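Local coordinates for ADP-ribosylation factor-binding protein GGA2 (Saccharomyces cerevisiae, PDB 3MNM), which may help regulate membrane traffic through the trans-Golgi network; this chain is its GAE domain, an Ig-like beta sandwich that binds accessory proteins, at residues 70-73 / 74-78. Residues are numbered along the deposited sequence; the frame is centred on the assembly and turned at random. Where two conformers were deposited one is given.
Sequences NFMI and GNAKD
A type II beta turn from Ile73 to Ala76 reverses the chain in the long loop between strands 50-55 and 80-81. It is closed by the amide N of Ala76, which donates to the carbonyl O of Ile73 at 3.1 Å. The N-H...O angle is 147°, with the donor tilted 35° from the carbonyl plane. Asn41 ND2 gives the same oxygen a second hydrogen bond, so the turn is tied to strand 38-41 as well as to itself. Of the two central residues, Gly74 is polyproline-like and Asn75 left-handed, its side chain heading off the turn.

Ala76 CB points back across the bend and lies 3.7 Å from Met72 CB and 4.0 Å from Ile73 CG2. In Met72 a chi1 of 47° sets CG between the backbone N and the carbonyl carbon; the chain, extended beyond CG, is buried, and the side chain touches Phe39 and Asn41 of strand 38-41. Ile73, by contrast, is exposed, and a glycerol molecule lies beside its side chain. Backbone hydrogen bonds pair Met72 with Ile47, Asn75 with Ser43 and Ala76 with Asn41, making this a type II turn within an inter-strand loop of an Ig-like beta sandwich.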
loop_
_atom_site.group_PDB
_atom_site.type_symbol
_atom_site.label_atom_id
_atom_site.label_comp_id
_atom_site.label_asym_id
_atom_site.label_seq_id
_atom_site.Cartn_x
_atom_site.Cartn_y
_atom_site.Cartn_z
ATOM N N ASN A 70 8.860 -4.169 8.519
ATOM C CA ASN A 70 9.555 -3.788 7.293
ATOM C C ASN A 70 10.257 -4.981 6.662
ATOM O O ASN A 70 11.115 -4.840 5.786
ATOM C CB ASN A 70 10.506 -2.594 7.515
ATOM C CG ASN A 70 11.775 -2.970 8.272
ATOM O OD1 ASN A 70 12.752 -2.208 8.297
ATOM N ND2 ASN A 70 11.771 -4.129 8.872
ATOM N N PHE A 71 9.897 -6.175 7.126
ATOM C CA PHE A 71 10.458 -7.387 6.550
ATOM C C PHE A 71 9.421 -8.496 6.475
ATOM O O PHE A 71 8.476 -8.529 7.242
ATOM C CB PHE A 71 11.637 -7.869 7.390
ATOM C CG PHE A 71 11.271 -8.161 8.815
ATOM C CD1 PHE A 71 10.821 -9.416 9.189
ATOM C CD2 PHE A 71 11.377 -7.180 9.786
ATOM C CE1 PHE A 71 10.478 -9.681 10.513
ATOM C CE2 PHE A 71 11.043 -7.440 11.095
ATOM C CZ PHE A 71 10.598 -8.697 11.462
ATOM N N MET A 72 9.596 -9.394 5.512
ATOM C CA MET A 72 8.772 -10.596 5.467
ATOM C C MET A 72 9.508 -11.743 4.786
ATOM O O MET A 72 10.316 -11.555 3.876
ATOM C CB MET A 72 7.392 -10.327 4.843
ATOM C CG MET A 72 7.463 -9.555 3.569
ATOM S SD MET A 72 5.773 -9.242 2.971
ATOM C CE MET A 72 6.171 -8.312 1.484
ATOM N N ILE A 73 9.272 -12.942 5.294
ATOM C CA ILE A 73 9.932 -14.130 4.789
ATOM C C ILE A 73 9.469 -14.422 3.359
ATOM O O ILE A 73 8.430 -13.920 2.931
ATOM C CB ILE A 73 9.612 -15.337 5.712
ATOM C CG1 ILE A 73 10.483 -16.539 5.377
ATOM C CG2 ILE A 73 8.149 -15.714 5.639
ATOM C CD1 ILE A 73 10.523 -17.573 6.490
ATOM N N GLY A 74 10.242 -15.238 2.641
ATOM C CA GLY A 74 9.873 -15.678 1.297
ATOM C C GLY A 74 8.429 -16.150 1.237
ATOM O O GLY A 74 7.956 -16.864 2.133
ATOM N N ASN A 75 7.708 -15.711 0.196
ATOM C CA ASN A 75 6.315 -16.092 -0.057
ATOM C C ASN A 75 5.296 -15.658 0.990
ATOM O O ASN A 75 4.158 -16.117 0.977
ATOM C CB ASN A 75 6.180 -17.609 -0.304
ATOM C CG ASN A 75 7.090 -18.108 -1.408
ATOM O OD1 ASN A 75 7.864 -19.044 -1.214
ATOM N ND2 ASN A 75 7.003 -17.488 -2.570
ATOM N N ALA A 76 5.683 -14.763 1.902
ATOM C CA ALA A 76 4.763 -14.351 2.947
ATOM C C ALA A 76 3.519 -13.714 2.367
ATOM O O ALA A 76 3.614 -12.788 1.565
ATOM C CB ALA A 76 5.443 -13.368 3.908
ATOM N N LYS A 77 2.360 -14.202 2.784
ATOM C CA LYS A 77 1.099 -13.559 2.428
ATOM C C LYS A 77 0.716 -12.517 3.467
ATOM O O LYS A 77 0.646 -12.807 4.673
ATOM C CB LYS A 77 -0.015 -14.599 2.245
ATOM C CG LYS A 77 0.100 -15.354 0.929
ATOM C CD LYS A 77 -0.842 -16.558 0.858
ATOM C CE LYS A 77 -2.301 -16.151 1.007
ATOM N NZ LYS A 77 -3.208 -17.340 0.898
ATOM N N ASP A 78 0.470 -11.295 3.006
ATOM C CA ASP A 78 0.116 -10.210 3.913
ATOM C C ASP A 78 1.159 -10.099 5.024
ATOM O O ASP A 78 0.820 -9.953 6.211
ATOM C CB ASP A 78 -1.274 -10.425 4.520
ATOM C CG ASP A 78 -2.375 -10.410 3.468
ATOM O OD1 ASP A 78 -2.102 -9.980 2.331
ATOM O OD2 ASP A 78 -3.505 -10.828 3.785
#